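Local coordinates for HTH-type transcriptional regulator mcbR (Escherichia coli UMEA 3718-1, PDB 4P9F), which represses the gene mcbA by binding its promoter region, thereby preventing colanic acid overproduction and mucoidy, and is important for biofilm formation, at residues 18-23 against 125-130; 86-91 against 200-205. All coordinates share one frame; numbering follows the deposited sequence.

In the fold
Contact 1 joins the two domains of this GntR-family regulator: 18-23 ends helix 6-19 of the N-terminal DNA-binding domain, whose helix-turn-helix spans 31-50, and 125-130 belongs to helix 122-138 of the helical FCD domain. Contact 2 lies wholly within the FCD domain, where helices 73-95 and 191-210 meet. The centres of the two contacts are about 16 Å apart, and helix 122-138 connects them: I126, N127 and R130 serve contact 1, whereas R133 and Y137 reach E87 of contact 2. W153 of helix 143-156 is a second bridge, touched by R130 and hydrogen-bonded to E87.

Contact 1: 18-23 against 125-130; sequences LSIGAL and IINVNR
I20, within the Schellman motif that ends helix 6-19 of the DNA-binding domain, packs on I126 of helix 122-138 in the FCD domain. The two CA atoms are 6.0 Å apart, close enough for the branched side chains to meet near their roots, crossing at about a right angle. The methyl CG2 of I126 lies 3.9 Å from CB of I20. That methyl stands anti to the backbone N of I126, while CG1 (chi1 -66°) swings beside the N and carries CD1 to 3.6 Å from the carbonyl O of I20. Isoleucine suits both places because its second branch fills space close to the backbone. One turn further along 122-138, the aliphatic part of R130 passes S19, with CD 4.4 Å from CB; the small serine leaves room for it, its OG being bonded to K15 O within its own helix.

Behind this first shell, the carbonyl oxygen of I20 accepts a hydrogen bond from Y164, which satisfies it in a buried setting. G21, with positive phi (75°), a conformation glycine adopts readily, completes the turn after I20; its N reaches O of L18 at 3.1 Å, and A22 N bonds back to Q17 O. The guanidinium of R130 is held by N127, whose OD1 is also hydrogen-bonded to NE2 of H16 in helix 6-19, a polar tie between the domains. Three donors thus converge on one oxygen and fix the amide's rotation: NE and NH2 of R130 grip OD1 of N127 at 3.1 and 3.0 Å, with that oxygen in the guanidinium plane.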
ATOM      1  N   LEU A  18      -7.953  12.590   7.827  1.00 28.23           N
ATOM      2  CA  LEU A  18      -8.043  11.193   8.265  1.00 27.65           C
ATOM      3  C   LEU A  18      -6.778  10.798   9.012  1.00 23.24           C
ATOM      4  O   LEU A  18      -6.859  10.294  10.122  1.00 27.00           O
ATOM      5  CB  LEU A  18      -8.289  10.255   7.079  1.00 23.84           C
ATOM      6  CG  LEU A  18      -9.708  10.261   6.495  1.00 28.74           C
ATOM      7  CD1 LEU A  18      -9.722   9.565   5.140  1.00 23.61           C
ATOM      8  CD2 LEU A  18     -10.721   9.578   7.450  1.00 25.64           C
ATOM      9  N   SER A  19      -5.621  11.110   8.429  1.00 24.49           N
ATOM     10  CA  SER A  19      -4.311  10.739   8.963  1.00 31.66           C
ATOM     11  C   SER A  19      -3.996  11.290  10.356  1.00 34.90           C
ATOM     12  O   SER A  19      -3.346  10.606  11.162  1.00 30.22           O
ATOM     13  CB  SER A  19      -3.203  11.212   8.020  1.00 34.41           C
ATOM     14  OG  SER A  19      -3.301  10.546   6.780  1.00 49.39           O
ATOM     15  N   ILE A  20      -4.445  12.509  10.639  1.00 28.15           N
ATOM     16  CA  ILE A  20      -4.141  13.134  11.932  1.00 31.25           C
ATOM     17  C   ILE A  20      -5.217  12.868  12.987  1.00 33.55           C
ATOM     18  O   ILE A  20      -5.175  13.430  14.083  1.00 33.36           O
ATOM     19  CB  ILE A  20      -3.962  14.653  11.804  1.00 28.98           C
ATOM     20  CG1 ILE A  20      -5.290  15.308  11.405  1.00 30.74           C
ATOM     21  CG2 ILE A  20      -2.830  14.984  10.830  1.00 30.57           C
ATOM     22  CD1 ILE A  20      -5.246  16.834  11.377  1.00 35.82           C
ATOM     23  N   GLY A  21      -6.170  12.000  12.654  1.00 28.52           N
ATOM     24  CA  GLY A  21      -7.235  11.624  13.576  1.00 29.98           C
ATOM     25  C   GLY A  21      -8.333  12.658  13.780  1.00 30.86           C
ATOM     26  O   GLY A  21      -9.086  12.600  14.760  1.00 30.70           O
ATOM     27  N   ALA A  22      -8.466  13.582  12.833  1.00 26.48           N
ATOM     28  CA  ALA A  22      -9.468  14.638  12.925  1.00 31.42           C
ATOM     29  C   ALA A  22     -10.885  14.119  12.658  1.00 35.93           C
ATOM     30  O   ALA A  22     -11.866  14.733  13.071  1.00 37.72           O
ATOM     31  CB  ALA A  22      -9.129  15.780  11.941  1.00 29.72           C
ATOM     32  N   LEU A  23     -11.000  12.969  12.006  1.00 31.54           N
ATOM     33  CA  LEU A  23     -12.327  12.433  11.712  1.00 26.24           C
ATOM     34  C   LEU A  23     -12.593  11.215  12.585  1.00 31.69           C
ATOM     35  O   LEU A  23     -11.772  10.297  12.667  1.00 33.89           O
ATOM     36  CB  LEU A  23     -12.448  12.058  10.232  1.00 27.21           C
ATOM     37  CG  LEU A  23     -12.171  13.229   9.279  1.00 30.94           C
ATOM     38  CD1 LEU A  23     -12.322  12.799   7.840  1.00 27.66           C
ATOM     39  CD2 LEU A  23     -13.072  14.397   9.589  1.00 34.67           C
ATOM     40  N   ILE A 125       1.334  18.291  17.208  1.00 32.94           N
ATOM     41  CA  ILE A 125       2.172  17.162  17.611  1.00 34.16           C
ATOM     42  C   ILE A 125       2.023  15.999  16.620  1.00 38.15           C
ATOM     43  O   ILE A 125       2.998  15.406  16.142  1.00 36.37           O
ATOM     44  CB  ILE A 125       1.800  16.649  19.018  1.00 37.53           C
ATOM     45  CG1 ILE A 125       2.131  17.695  20.086  1.00 43.25           C
ATOM     46  CG2 ILE A 125       2.498  15.303  19.310  1.00 29.22           C
ATOM     47  CD1 ILE A 125       1.715  17.281  21.465  1.00 41.05           C
ATOM     48  N   ILE A 126       0.777  15.665  16.330  1.00 32.36           N
ATOM     49  CA  ILE A 126       0.510  14.583  15.406  1.00 33.06           C
ATOM     50  C   ILE A 126       1.037  14.927  14.014  1.00 32.75           C
ATOM     51  O   ILE A 126       1.744  14.131  13.395  1.00 30.76           O
ATOM     52  CB  ILE A 126      -0.991  14.284  15.362  1.00 39.38           C
ATOM     53  CG1 ILE A 126      -1.427  13.733  16.729  1.00 36.84           C
ATOM     54  CG2 ILE A 126      -1.304  13.284  14.272  1.00 35.47           C
ATOM     55  CD1 ILE A 126      -2.924  13.520  16.872  1.00 37.14           C
ATOM     56  N   ASN A 127       0.738  16.139  13.556  1.00 31.88           N
ATOM     57  CA  ASN A 127       1.121  16.550  12.215  1.00 32.93           C
ATOM     58  C   ASN A 127       2.628  16.654  12.016  1.00 39.03           C
ATOM     59  O   ASN A 127       3.163  16.178  11.006  1.00 33.67           O
ATOM     60  CB  ASN A 127       0.461  17.880  11.853  1.00 31.96           C
ATOM     61  CG  ASN A 127       0.704  18.255  10.398  1.00 42.66           C
ATOM     62  OD1 ASN A 127       0.460  17.451   9.490  1.00 41.35           O
ATOM     63  ND2 ASN A 127       1.162  19.476  10.166  1.00 34.19           N
ATOM     64  N   VAL A 128       3.314  17.269  12.973  1.00 33.90           N
ATOM     65  CA  VAL A 128       4.760  17.409  12.858  1.00 42.13           C
ATOM     66  C   VAL A 128       5.445  16.024  12.914  1.00 39.16           C
ATOM     67  O   VAL A 128       6.409  15.793  12.186  1.00 33.34           O
ATOM     68  CB  VAL A 128       5.335  18.358  13.946  1.00 39.71           C
ATOM     69  CG1 VAL A 128       6.847  18.399  13.872  1.00 36.17           C
ATOM     70  CG2 VAL A 128       4.788  19.773  13.747  1.00 43.17           C
ATOM     71  N   ASN A 129       4.949  15.104  13.746  1.00 31.78           N
ATOM     72  CA  ASN A 129       5.497  13.736  13.759  1.00 33.14           C
ATOM     73  C   ASN A 129       5.432  13.100  12.365  1.00 39.18           C
ATOM     74  O   ASN A 129       6.410  12.522  11.876  1.00 37.18           O
ATOM     75  CB  ASN A 129       4.756  12.867  14.785  1.00 31.37           C
ATOM     76  CG  ASN A 129       4.924  11.372  14.533  1.00 32.54           C
ATOM     77  OD1 ASN A 129       4.006  10.710  14.074  1.00 45.20           O
ATOM     78  ND2 ASN A 129       6.100  10.846  14.811  1.00 34.87           N
ATOM     79  N   ARG A 130       4.280  13.267  11.727  1.00 37.23           N
ATOM     80  CA  ARG A 130       4.038  12.836  10.353  1.00 39.72           C
ATOM     81  C   ARG A 130       5.018  13.467   9.366  1.00 35.65           C
ATOM     82  O   ARG A 130       5.666  12.767   8.584  1.00 34.71           O
ATOM     83  CB  ARG A 130       2.590  13.191   9.979  1.00 41.53           C
ATOM     84  CG  ARG A 130       2.043  12.601   8.697  1.00 46.67           C
ATOM     85  CD  ARG A 130       0.677  13.232   8.400  1.00 51.34           C
ATOM     86  NE  ARG A 130       0.812  14.667   8.106  1.00 47.89           N
ATOM     87  CZ  ARG A 130       1.102  15.173   6.913  1.00 48.62           C
ATOM     88  NH1 ARG A 130       1.334  14.372   5.880  1.00 50.08           N
ATOM     89  NH2 ARG A 130       1.196  16.484   6.762  1.00 51.33           N
TER

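Contact 2: 86-91 against 200-205; sequences LELMAV and EIMQQN
E87 and M202 mark the closest approach of two helical segments, 86-91 and 200-205, whose CA atoms come no nearer than 9.7 Å. At that spacing the backbones cannot touch, and long side chains must bridge the gap. M202, modelled as selenomethionine, does most of this. Its CG lies beside the backbone N, and the chain runs out to SE before bending (chi3 -71°), which turns the terminal methyl CE aside onto L88. The branched end of L88 offers two carbons to it: CE sits 3.8 Å from CD2 and 3.9 Å from CG of L88, an apolar contact to which the flexible, unbranched M202 is well suited. SE lies 4.0 Å from OE1 of E87, a van der Waals approach and not a hydrogen bond.

Glutamate suits its place because its extended chain carries the buried carboxylate to two arginines. OE1 meets R133 in a salt bridge and Y137 in a hydrogen bond, while OE2 forms a salt bridge with R83 and takes a hydrogen bond from the indole NE1 of W153. Such partners probably keep it ionised. M202 thus touches a charged cluster through SE and a leucine through CE. In the helical bundle of the FCD domain, L88 also packs on R195 and L198 of helix 191-210, helix 122-138 brings R133 against M202, helix 143-156 covers L86 and A90, and L86 meets its counterpart L86 of the second subunit.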
ATOM      1  N   LEU A  86       7.504  -1.592   6.434  1.00 21.51           N
ATOM      2  CA  LEU A  86       7.699  -0.596   5.383  1.00 22.25           C
ATOM      3  C   LEU A  86       8.462   0.624   5.874  1.00 23.61           C
ATOM      4  O   LEU A  86       9.336   1.136   5.169  1.00 22.87           O
ATOM      5  CB  LEU A  86       6.351  -0.158   4.813  1.00 21.39           C
ATOM      6  CG  LEU A  86       5.548  -1.289   4.149  1.00 26.14           C
ATOM      7  CD1 LEU A  86       4.252  -0.784   3.477  1.00 25.91           C
ATOM      8  CD2 LEU A  86       6.416  -2.088   3.156  1.00 25.76           C
ATOM      9  N   GLU A  87       8.139   1.092   7.079  1.00 24.07           N
ATOM     10  CA  GLU A  87       8.770   2.294   7.610  1.00 21.85           C
ATOM     11  C   GLU A  87      10.240   2.037   8.003  1.00 27.44           C
ATOM     12  O   GLU A  87      11.099   2.887   7.789  1.00 25.49           O
ATOM     13  CB  GLU A  87       7.960   2.832   8.802  1.00 23.15           C
ATOM     14  CG  GLU A  87       6.563   3.366   8.375  1.00 21.92           C
ATOM     15  CD  GLU A  87       5.832   4.127   9.485  1.00 30.29           C
ATOM     16  OE1 GLU A  87       6.452   4.972  10.161  1.00 31.76           O
ATOM     17  OE2 GLU A  87       4.643   3.869   9.685  1.00 27.82           O
ATOM     18  N   LEU A  88      10.522   0.849   8.533  1.00 26.30           N
ATOM     19  CA  LEU A  88      11.889   0.471   8.847  1.00 27.74           C
ATOM     20  C   LEU A  88      12.707   0.332   7.560  1.00 33.77           C
ATOM     21  O   LEU A  88      13.891   0.669   7.520  1.00 31.69           O
ATOM     22  CB  LEU A  88      11.918  -0.831   9.645  1.00 24.48           C
ATOM     23  CG  LEU A  88      11.384  -0.728  11.083  1.00 34.77           C
ATOM     24  CD1 LEU A  88      11.623  -2.021  11.855  1.00 29.91           C
ATOM     25  CD2 LEU A  88      12.004   0.444  11.794  1.00 35.93           C
HETATM   26  N   MSE A  89      12.071  -0.171   6.510  1.00 31.32           N
HETATM   27  CA  MSE A  89      12.725  -0.261   5.204  1.00 36.46           C
HETATM   28  C   MSE A  89      13.008   1.129   4.653  1.00 36.30           C
HETATM   29  O   MSE A  89      14.107   1.403   4.153  1.00 28.90           O
HETATM   30  CB  MSE A  89      11.853  -1.044   4.205  1.00 32.09           C
HETATM   31  CG  MSE A  89      12.455  -1.183   2.806  1.00 33.79           C
HETATM   32 SE   MSE A  89      11.137  -1.902   1.506  0.76 45.23          SE
HETATM   33  CE  MSE A  89       9.940  -2.796   2.753  1.00 78.48           C
ATOM     34  N   ALA A  90      12.007   2.002   4.740  1.00 23.75           N
ATOM     35  CA  ALA A  90      12.167   3.374   4.298  1.00 28.42           C
ATOM     36  C   ALA A  90      13.298   4.077   5.051  1.00 34.08           C
ATOM     37  O   ALA A  90      14.141   4.730   4.437  1.00 31.24           O
ATOM     38  CB  ALA A  90      10.848   4.159   4.464  1.00 23.72           C
ATOM     39  N   VAL A  91      13.325   3.946   6.374  1.00 30.34           N
ATOM     40  CA  VAL A  91      14.333   4.682   7.148  1.00 28.01           C
ATOM     41  C   VAL A  91      15.753   4.182   6.849  1.00 30.84           C
ATOM     42  O   VAL A  91      16.672   4.987   6.800  1.00 35.35           O
ATOM     43  CB  VAL A  91      14.047   4.619   8.686  1.00 37.18           C
ATOM     44  CG1 VAL A  91      14.435   3.271   9.293  1.00 28.46           C
ATOM     45  CG2 VAL A  91      14.763   5.744   9.401  1.00 41.00           C
ATOM     46  N   GLU A 200      11.275   1.932  18.402  1.00 29.19           N
ATOM     47  CA  GLU A 200      10.941   2.409  19.744  1.00 34.89           C
ATOM     48  C   GLU A 200       9.864   3.498  19.677  1.00 31.00           C
ATOM     49  O   GLU A 200       8.934   3.524  20.491  1.00 32.15           O
ATOM     50  CB  GLU A 200      12.202   2.949  20.450  1.00 40.13           C
ATOM     51  CG  GLU A 200      13.211   1.886  20.944  1.00 55.24           C
ATOM     52  CD  GLU A 200      12.890   1.317  22.325  1.00 63.32           C
ATOM     53  OE1 GLU A 200      12.827   2.106  23.291  1.00 69.54           O
ATOM     54  OE2 GLU A 200      12.742   0.084  22.461  1.00 66.01           O
ATOM     55  N   ILE A 201       9.997   4.401  18.708  1.00 25.12           N
ATOM     56  CA  ILE A 201       9.011   5.472  18.507  1.00 24.93           C
ATOM     57  C   ILE A 201       7.638   4.882  18.236  1.00 35.24           C
ATOM     58  O   ILE A 201       6.633   5.287  18.834  1.00 29.81           O
ATOM     59  CB  ILE A 201       9.426   6.410  17.344  1.00 27.74           C
ATOM     60  CG1 ILE A 201      10.641   7.254  17.769  1.00 30.63           C
ATOM     61  CG2 ILE A 201       8.264   7.332  16.926  1.00 24.61           C
ATOM     62  CD1 ILE A 201      11.243   8.061  16.658  1.00 29.51           C
HETATM   63  N   MSE A 202       7.600   3.915  17.336  1.00 31.51           N
HETATM   64  CA  MSE A 202       6.347   3.296  16.963  1.00 35.94           C
HETATM   65  C   MSE A 202       5.753   2.533  18.132  1.00 33.02           C
HETATM   66  O   MSE A 202       4.563   2.658  18.405  1.00 34.68           O
HETATM   67  CB  MSE A 202       6.541   2.381  15.748  1.00 34.42           C
HETATM   68  CG  MSE A 202       6.850   3.157  14.443  1.00 33.25           C
HETATM   69 SE   MSE A 202       6.851   2.004  12.832  0.75 42.15          SE
HETATM   70  CE  MSE A 202       8.477   0.987  13.126  1.00 40.57           C
ATOM     71  N   GLN A 203       6.581   1.780  18.851  1.00 27.96           N
ATOM     72  CA  GLN A 203       6.098   1.011  20.001  1.00 31.92           C
ATOM     73  C   GLN A 203       5.446   1.901  21.059  1.00 29.66           C
ATOM     74  O   GLN A 203       4.338   1.608  21.531  1.00 29.52           O
ATOM     75  CB  GLN A 203       7.235   0.210  20.644  1.00 38.03           C
ATOM     76  CG  GLN A 203       7.556  -1.071  19.931  1.00 51.71           C
ATOM     77  CD  GLN A 203       8.706  -1.817  20.570  1.00 59.43           C
ATOM     78  OE1 GLN A 203       9.053  -1.578  21.732  1.00 63.66           O
ATOM     79  NE2 GLN A 203       9.313  -2.719  19.811  1.00 58.40           N
ATOM     80  N   GLN A 204       6.110   2.998  21.408  1.00 31.72           N
ATOM     81  CA  GLN A 204       5.568   3.881  22.440  1.00 38.43           C
ATOM     82  C   GLN A 204       4.296   4.609  21.957  1.00 40.80           C
ATOM     83  O   GLN A 204       3.369   4.816  22.743  1.00 42.98           O
ATOM     84  CB  GLN A 204       6.629   4.890  22.907  1.00 40.47           C
ATOM     85  CG  GLN A 204       7.012   5.963  21.881  1.00 53.37           C
ATOM     86  CD  GLN A 204       8.090   6.933  22.380  1.00 61.08           C
ATOM     87  OE1 GLN A 204       8.758   6.679  23.385  1.00 66.76           O
ATOM     88  NE2 GLN A 204       8.249   8.055  21.680  1.00 59.70           N
ATOM     89  N   ASN A 205       4.226   4.962  20.671  1.00 40.85           N
ATOM     90  CA  ASN A 205       3.058   5.687  20.161  1.00 37.64           C
ATOM     91  C   ASN A 205       1.836   4.765  20.045  1.00 37.21           C
ATOM     92  O   ASN A 205       0.704   5.148  20.367  1.00 40.49           O
ATOM     93  CB  ASN A 205       3.368   6.362  18.803  1.00 36.93           C
ATOM     94  CG  ASN A 205       4.350   7.535  18.939  1.00 47.96           C
ATOM     95  OD1 ASN A 205       4.628   7.996  20.042  1.00 58.68           O
ATOM     96  ND2 ASN A 205       4.843   8.040  17.814  1.00 46.28           N
TER